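Local atomic coordinates of fimbrial subunit type 1 (PDB entry 3UXF), a protein that forms the major subunit of fimbriae on the surface of the Gram-positive bacterium Actinomyces oris, which are anchored to its cell wall. Residues 183-188 against 205-210; 242-247 against 294-299. One frame throughout, in Å; residues are numbered along the deposited sequence.

Interaction 1: residues 183-188 against 205-210; sequences SGVDKQ and ITTSIP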
ATOM      1  N   SER A 183      11.498  -1.016   5.281  1.00 18.50           N
ATOM      2  CA  SER A 183      11.037   0.349   5.163  1.00 21.40           C
ATOM      3  C   SER A 183       9.577   0.466   4.792  1.00 24.04           C
ATOM      4  O   SER A 183       8.965   1.502   5.036  1.00 28.00           O
ATOM      5  CB  SER A 183      11.893   1.103   4.156  1.00 28.33           C
ATOM      6  OG  SER A 183      11.910   0.405   2.922  1.00 27.76           O
ATOM      7  N   GLY A 184       9.001  -0.578   4.198  1.00 22.75           N
ATOM      8  CA  GLY A 184       7.577  -0.525   3.944  1.00 25.30           C
ATOM      9  C   GLY A 184       7.063  -1.418   2.833  1.00 19.31           C
ATOM     10  O   GLY A 184       7.839  -2.042   2.099  1.00 17.71           O
ATOM     11  N   VAL A 185       5.743  -1.491   2.758  1.00 17.29           N
ATOM     12  CA  VAL A 185       5.065  -2.158   1.668  1.00 13.62           C
ATOM     13  C   VAL A 185       4.000  -1.191   1.197  1.00 16.38           C
ATOM     14  O   VAL A 185       3.373  -0.508   2.008  1.00 18.93           O
ATOM     15  CB  VAL A 185       4.453  -3.494   2.096  1.00 17.46           C
ATOM     16  CG1 VAL A 185       5.559  -4.462   2.576  1.00 18.94           C
ATOM     17  CG2 VAL A 185       3.399  -3.290   3.179  1.00 20.20           C
ATOM     18  N   ASP A 186       3.759  -1.142  -0.110  1.00 14.49           N
ATOM     19  CA  ASP A 186       2.869  -0.139  -0.649  1.00 13.36           C
ATOM     20  C   ASP A 186       2.150  -0.695  -1.862  1.00 12.54           C
ATOM     21  O   ASP A 186       2.682  -1.586  -2.532  1.00 13.40           O
ATOM     22  CB  ASP A 186       3.682   1.081  -1.098  1.00 15.65           C
ATOM     23  CG  ASP A 186       4.324   1.808   0.090  1.00 23.75           C
ATOM     24  OD1 ASP A 186       3.602   2.587   0.765  1.00 33.31           O
ATOM     25  OD2 ASP A 186       5.543   1.602   0.363  1.00 30.05           O
ATOM     26  N   LYS A 187       0.916  -0.244  -2.056  1.00 12.78           N
ATOM     27  CA  LYS A 187       0.191  -0.589  -3.285  1.00 11.20           C
ATOM     28  C   LYS A 187      -0.317   0.679  -3.922  1.00 13.53           C
ATOM     29  O   LYS A 187      -0.794   1.572  -3.219  1.00 16.03           O
ATOM     30  CB  LYS A 187      -1.000  -1.519  -2.987  1.00 11.10           C
ATOM     31  CG  LYS A 187      -1.742  -1.899  -4.277  1.00  9.82           C
ATOM     32  CD  LYS A 187      -2.785  -3.054  -3.973  1.00 10.18           C
ATOM     33  CE  LYS A 187      -3.612  -3.260  -5.230  1.00 11.55           C
ATOM     34  NZ  LYS A 187      -4.318  -4.579  -5.252  1.00  9.74           N
ATOM     35  N   GLN A 188      -0.200   0.759  -5.243  1.00 10.91           N
ATOM     36  CA  GLN A 188      -0.750   1.880  -5.992  1.00 11.32           C
ATOM     37  C   GLN A 188      -1.676   1.361  -7.056  1.00 11.88           C
ATOM     38  O   GLN A 188      -1.596   0.191  -7.488  1.00 10.38           O
ATOM     39  CB  GLN A 188       0.373   2.601  -6.732  1.00 12.12           C
ATOM     40  CG  GLN A 188       1.412   3.200  -5.766  1.00 15.55           C
ATOM     41  CD  GLN A 188       2.657   3.636  -6.487  1.00 19.97           C
ATOM     42  OE1 GLN A 188       3.584   2.852  -6.685  1.00 23.83           O
ATOM     43  NE2 GLN A 188       2.688   4.908  -6.912  1.00 26.35           N
ATOM     44  N   ILE A 205       2.589  -3.067  -6.837  1.00  8.72           N
ATOM     45  CA  ILE A 205       2.842  -3.392  -5.437  1.00 10.86           C
ATOM     46  C   ILE A 205       4.349  -3.345  -5.196  1.00 11.68           C
ATOM     47  O   ILE A 205       5.116  -3.948  -5.920  1.00 10.61           O
ATOM     48  CB  ILE A 205       2.343  -4.808  -5.094  1.00 10.58           C
ATOM     49  CG1 ILE A 205       0.861  -4.931  -5.427  1.00 12.24           C
ATOM     50  CG2 ILE A 205       2.646  -5.137  -3.629  1.00 12.08           C
ATOM     51  CD1 ILE A 205       0.451  -6.369  -5.577  1.00 13.66           C
ATOM     52  N   THR A 206       4.797  -2.580  -4.196  1.00 10.15           N
ATOM     53  CA  THR A 206       6.214  -2.403  -3.990  1.00 11.25           C
ATOM     54  C   THR A 206       6.544  -2.770  -2.565  1.00 10.99           C
ATOM     55  O   THR A 206       5.963  -2.204  -1.632  1.00 13.83           O
ATOM     56  CB  THR A 206       6.629  -0.928  -4.282  1.00 12.17           C
ATOM     57  OG1 THR A 206       6.160  -0.557  -5.587  1.00 12.38           O
ATOM     58  CG2 THR A 206       8.142  -0.772  -4.284  1.00 16.03           C
ATOM     59  N   THR A 207       7.447  -3.727  -2.405  1.00 10.51           N
ATOM     60  CA  THR A 207       7.698  -4.311  -1.067  1.00 12.48           C
ATOM     61  C   THR A 207       9.182  -4.318  -0.723  1.00 14.32           C
ATOM     62  O   THR A 207      10.029  -4.755  -1.523  1.00 14.18           O
ATOM     63  CB  THR A 207       7.175  -5.759  -0.993  1.00 13.76           C
ATOM     64  OG1 THR A 207       7.657  -6.503  -2.115  1.00 12.26           O
ATOM     65  CG2 THR A 207       5.678  -5.772  -1.036  1.00 13.85           C
ATOM     66  N   SER A 208       9.507  -3.911   0.514  1.00 14.02           N
ATOM     67  CA  SER A 208      10.887  -4.044   0.997  1.00 14.53           C
ATOM     68  C   SER A 208      11.367  -5.487   0.947  1.00 13.35           C
ATOM     69  O   SER A 208      10.564  -6.446   1.005  1.00 14.29           O
ATOM     70  CB  SER A 208      10.988  -3.520   2.439  1.00 14.71           C
ATOM     71  OG  SER A 208      10.803  -2.131   2.447  1.00 19.42           O
ATOM     72  N   ILE A 209      12.690  -5.652   0.886  1.00 14.35           N
ATOM     73  CA  ILE A 209      13.326  -6.962   0.868  1.00 15.20           C
ATOM     74  C   ILE A 209      14.226  -7.040   2.113  1.00 16.89           C
ATOM     75  O   ILE A 209      14.983  -6.112   2.367  1.00 18.50           O
ATOM     76  CB  ILE A 209      14.215  -7.091  -0.381  1.00 14.08           C
ATOM     77  CG1 ILE A 209      13.337  -7.014  -1.653  1.00 12.27           C
ATOM     78  CG2 ILE A 209      14.963  -8.377  -0.372  1.00 17.49           C
ATOM     79  CD1 ILE A 209      14.145  -6.808  -2.936  1.00 13.44           C
ATOM     80  N   PRO A 210      14.120  -8.118   2.896  1.00 17.26           N
ATOM     81  CA  PRO A 210      15.011  -8.217   4.072  1.00 18.37           C
ATOM     82  C   PRO A 210      16.485  -8.209   3.684  1.00 20.80           C
ATOM     83  O   PRO A 210      16.840  -8.782   2.675  1.00 18.25           O
ATOM     84  CB  PRO A 210      14.662  -9.588   4.666  1.00 19.47           C
ATOM     85  CG  PRO A 210      13.290  -9.873   4.176  1.00 19.99           C
ATOM     86  CD  PRO A 210      13.152  -9.226   2.831  1.00 17.07           C
TER
HETATM   87  O   HOH W   1       7.379   0.098  -0.579  1.00 22.98           O
HETATM   88  O   HOH W   2       3.635   0.480  -5.272  1.00 14.24           O
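Ser208 OG meets both Ser183 and Gly184 where the antiparallel hairpin of strands 185-190 and 201-208 opens at one end. With its hydroxyl beside its own backbone N (chi1 -69°), Ser208 accepts a hydrogen bond from Ser183 OG at 2.8 Å and another from Gly184 N at 3.0 Å, while its own N donates to Gly184 O almost straight along the carbonyl; Lys295 NZ, from the next strand, bonds both hydroxyls. Serine suits this place because one short hydroxyl can serve a side chain and a backbone N-H together. Gly184 takes a backbone shape in which a CB would press on the preceding carbonyl O. Farther along, Asp186 and Thr206 form a hydrogen-bonded pair, and a water joins Asp186 OD2 to Thr206 O, as suits a carboxylate at the surface. On the other face, the Val185 and Thr207 side chains meet at a slant, Val185 CG1 touching Thr207 CG2 at 3.8 Å; the methyl of Thr207 faces valine while its OG1 bonds Tyr223. Lys187 runs out fully extended (chi1 -179°), its CG 4.2 Å from Ile205 CG1, and its NZ is covalently linked to Asn316 CG and hydrogen-bonded to Asp227. The lysine is thus spent as an isopeptide cross-link: its nitrogen is an amide, without the charge of a free ammonium, and the edge strand is tied covalently to strand 312-321, as in other Gram-positive pilins.

Interaction 2: residues 242-247 against 294-299; sequences VKIVGQ and TKLQVT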
ATOM      1  N   VAL A 242       7.352  -8.539 -12.871  1.00 10.83           N
ATOM      2  CA  VAL A 242       8.023  -8.497 -11.577  1.00 10.53           C
ATOM      3  C   VAL A 242       9.427  -7.955 -11.772  1.00 11.69           C
ATOM      4  O   VAL A 242      10.162  -8.429 -12.629  1.00 12.61           O
ATOM      5  CB  VAL A 242       8.126  -9.889 -10.924  1.00 10.25           C
ATOM      6  CG1 VAL A 242       8.761  -9.787  -9.530  1.00 12.79           C
ATOM      7  CG2 VAL A 242       6.708 -10.512 -10.838  1.00 12.82           C
ATOM      8  N   LYS A 243       9.774  -6.962 -10.978  1.00 10.62           N
ATOM      9  CA  LYS A 243      11.091  -6.321 -11.065  1.00 10.62           C
ATOM     10  C   LYS A 243      11.721  -6.174  -9.703  1.00 11.92           C
ATOM     11  O   LYS A 243      11.038  -6.136  -8.679  1.00 12.03           O
ATOM     12  CB  LYS A 243      10.961  -4.910 -11.637  1.00 12.68           C
ATOM     13  CG  LYS A 243      10.318  -4.864 -13.058  1.00 12.07           C
ATOM     14  CD  LYS A 243      10.312  -3.436 -13.555  1.00 14.51           C
ATOM     15  CE  LYS A 243       9.807  -3.390 -14.973  1.00 18.52           C
ATOM     16  NZ  LYS A 243       9.927  -1.986 -15.490  1.00 24.33           N
ATOM     17  N   ILE A 244      13.034  -6.005  -9.696  1.00 10.74           N
ATOM     18  CA  ILE A 244      13.688  -5.476  -8.507  1.00 11.15           C
ATOM     19  C   ILE A 244      14.023  -4.041  -8.870  1.00 15.49           C
ATOM     20  O   ILE A 244      14.707  -3.813  -9.866  1.00 17.40           O
ATOM     21  CB  ILE A 244      14.954  -6.268  -8.176  1.00 11.83           C
ATOM     22  CG1 ILE A 244      14.620  -7.728  -7.867  1.00 15.45           C
ATOM     23  CG2 ILE A 244      15.672  -5.628  -6.946  1.00 15.27           C
ATOM     24  CD1 ILE A 244      15.872  -8.602  -7.587  1.00 15.59           C
ATOM     25  N   VAL A 245      13.514  -3.082  -8.093  1.00 14.22           N
ATOM     26  CA  VAL A 245      13.694  -1.654  -8.379  1.00 14.41           C
ATOM     27  C   VAL A 245      14.607  -1.020  -7.361  1.00 18.48           C
ATOM     28  O   VAL A 245      14.916  -1.621  -6.356  1.00 20.01           O
ATOM     29  CB  VAL A 245      12.359  -0.874  -8.455  1.00 15.35           C
ATOM     30  CG1 VAL A 245      11.473  -1.473  -9.582  1.00 17.89           C
ATOM     31  CG2 VAL A 245      11.599  -0.894  -7.142  1.00 17.95           C
ATOM     32  N   GLY A 246      15.007   0.212  -7.642  1.00 22.15           N
ATOM     33  CA  GLY A 246      15.984   0.885  -6.796  1.00 25.86           C
ATOM     34  C   GLY A 246      17.015   1.462  -7.736  1.00 29.47           C
ATOM     35  O   GLY A 246      16.644   1.970  -8.805  1.00 33.60           O
ATOM     36  N   GLN A 247      18.289   1.360  -7.372  1.00 51.29           N
ATOM     37  CA  GLN A 247      19.369   1.973  -8.150  1.00 58.11           C
ATOM     38  C   GLN A 247      19.312   1.600  -9.636  1.00 53.53           C
ATOM     39  O   GLN A 247      19.128   2.470 -10.494  1.00 59.94           O
ATOM     40  CB  GLN A 247      20.734   1.616  -7.538  1.00 61.33           C
ATOM     41  CG  GLN A 247      20.814   1.921  -6.028  1.00 67.19           C
ATOM     42  CD  GLN A 247      21.941   1.179  -5.287  1.00 70.99           C
ATOM     43  OE1 GLN A 247      22.792   0.517  -5.898  1.00 73.62           O
ATOM     44  NE2 GLN A 247      21.944   1.294  -3.958  1.00 65.60           N
ATOM     45  N   THR A 294      15.910  -0.746  -2.264  1.00 20.34           N
ATOM     46  CA  THR A 294      15.964  -1.842  -3.229  1.00 16.77           C
ATOM     47  C   THR A 294      14.781  -2.730  -2.898  1.00 16.74           C
ATOM     48  O   THR A 294      14.750  -3.322  -1.820  1.00 18.76           O
ATOM     49  CB  THR A 294      17.244  -2.624  -3.023  1.00 22.33           C
ATOM     50  OG1 THR A 294      18.353  -1.717  -3.192  1.00 22.72           O
ATOM     51  CG2 THR A 294      17.354  -3.768  -4.011  1.00 18.70           C
ATOM     52  N   LYS A 295      13.788  -2.798  -3.792  1.00 15.00           N
ATOM     53  CA  LYS A 295      12.478  -3.378  -3.426  1.00 15.76           C
ATOM     54  C   LYS A 295      11.988  -4.283  -4.530  1.00 13.32           C
ATOM     55  O   LYS A 295      12.433  -4.166  -5.686  1.00 13.98           O
ATOM     56  CB  LYS A 295      11.465  -2.265  -3.222  1.00 13.85           C
ATOM     57  CG  LYS A 295      11.763  -1.478  -1.929  1.00 17.68           C
ATOM     58  CD  LYS A 295      10.697  -0.465  -1.672  1.00 22.51           C
ATOM     59  CE  LYS A 295      10.990   0.301  -0.390  1.00 23.28           C
ATOM     60  NZ  LYS A 295       9.987   0.037   0.676  1.00 28.60           N
ATOM     61  N   LEU A 296      11.065  -5.185  -4.207  1.00 13.26           N
ATOM     62  CA  LEU A 296      10.379  -5.925  -5.288  1.00 11.20           C
ATOM     63  C   LEU A 296       9.196  -5.093  -5.770  1.00 10.07           C
ATOM     64  O   LEU A 296       8.496  -4.476  -4.989  1.00 11.79           O
ATOM     65  CB  LEU A 296       9.896  -7.318  -4.833  1.00 11.72           C
ATOM     66  CG  LEU A 296       9.659  -8.306  -6.003  1.00 10.76           C
ATOM     67  CD1 LEU A 296      10.923  -8.848  -6.602  1.00 11.99           C
ATOM     68  CD2 LEU A 296       8.745  -9.450  -5.573  1.00 13.38           C
ATOM     69  N   GLN A 297       8.986  -5.067  -7.083  1.00  9.41           N
ATOM     70  CA  GLN A 297       7.851  -4.358  -7.627  1.00 10.14           C
ATOM     71  C   GLN A 297       7.063  -5.339  -8.506  1.00 10.18           C
ATOM     72  O   GLN A 297       7.574  -5.903  -9.488  1.00 11.38           O
ATOM     73  CB  GLN A 297       8.294  -3.162  -8.485  1.00 11.11           C
ATOM     74  CG  GLN A 297       7.160  -2.369  -9.032  1.00 13.19           C
ATOM     75  CD  GLN A 297       7.617  -1.461 -10.164  1.00 16.82           C
ATOM     76  OE1 GLN A 297       7.798  -1.911 -11.316  1.00 15.98           O
ATOM     77  NE2 GLN A 297       7.849  -0.200  -9.841  1.00 16.50           N
ATOM     78  N   VAL A 298       5.808  -5.538  -8.131  1.00 10.62           N
ATOM     79  CA  VAL A 298       4.914  -6.423  -8.870  1.00 11.25           C
ATOM     80  C   VAL A 298       3.856  -5.562  -9.569  1.00  8.76           C
ATOM     81  O   VAL A 298       3.128  -4.826  -8.922  1.00 10.74           O
ATOM     82  CB  VAL A 298       4.238  -7.427  -7.905  1.00  8.73           C
ATOM     83  CG1 VAL A 298       3.103  -8.185  -8.605  1.00 11.59           C
ATOM     84  CG2 VAL A 298       5.246  -8.420  -7.350  1.00 11.37           C
ATOM     85  N   THR A 299       3.704  -5.747 -10.876  1.00  9.67           N
ATOM     86  CA  THR A 299       2.649  -5.037 -11.620  1.00  9.77           C
ATOM     87  C   THR A 299       1.621  -6.086 -11.992  1.00  9.71           C
ATOM     88  O   THR A 299       2.009  -7.135 -12.549  1.00 11.52           O
ATOM     89  CB  THR A 299       3.214  -4.383 -12.892  1.00 12.63           C
ATOM     90  OG1 THR A 299       4.233  -3.445 -12.529  1.00 15.42           O
ATOM     91  CG2 THR A 299       2.097  -3.652 -13.648  1.00 14.26           C
TER
HETATM   92  O   HOH W   3       7.897  -0.782 -13.727  1.00 27.38           O
HETATM   93  O   HOH W   4      19.488  -0.782  -5.404  1.00 39.20           O
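Leu296 and Val242 cross obliquely on the buried face of the pair, CD1 of the leucine lying 3.8 Å from CG1 of the valine. The leucine CG stands anti to its backbone N (chi1 -159°), and CD1 is carried toward strand 241-245, also reaching Ile244 CG1 at 4.1 Å. Ile244 turns its other branch to Thr294, and Ile244 CG2 lies 3.9 Å from Thr294 CG2. Branched aliphatic residues fit here because Ile273 and Leu275 of strand 269-275 cover the same face. The reverse face is more polar. Lys243 and Gln297 lie side by side and point the same way, lysine CD 3.7 Å from amide OE1, and a water accepts from Lys243 NZ while donating to Gln297 OE1; the ammonium also has a salt bridge to Glu249. Val245 meets Gln297 at about a right angle, its CG1 3.8 Å from both CB and NE2, so the valine methyl covers the flank of the glutamine. Four backbone bonds link Lys243 with Gln297 and Val245 with Lys295, the two hydrogen-bonded pairs. The short segments run antiparallel at 149°; their one aliphatic face, covered by strand 269-275, and one mixed, more polar face are consistent with the beta-sandwich architecture of this pilin.

How the interactions relate
Interactions 1 and 2 belong to one antiparallel sheet, ordered 185-190, 201-208, 295-302, 241-245, 250-251, and their inner strands 201-208 and 295-302 are neighbours: Ile205 N lies 2.8 Å from Val298 O and Thr207 N 2.9 Å from Leu296 O, both probable hydrogen bonds. Interaction 1, at one edge of the sheet, strand 185-190, is partly buried and mixes serine hydroxyls and water bridges with the covalently linked lysine. Interaction 2 is more buried, with a larger share of aliphatic contacts. Lys295 ties the two together: its backbone pairs with Val245, while its NZ hydrogen-bonds Ser183 and Ser208, joining the hydroxyl cluster at the open end of the hairpin.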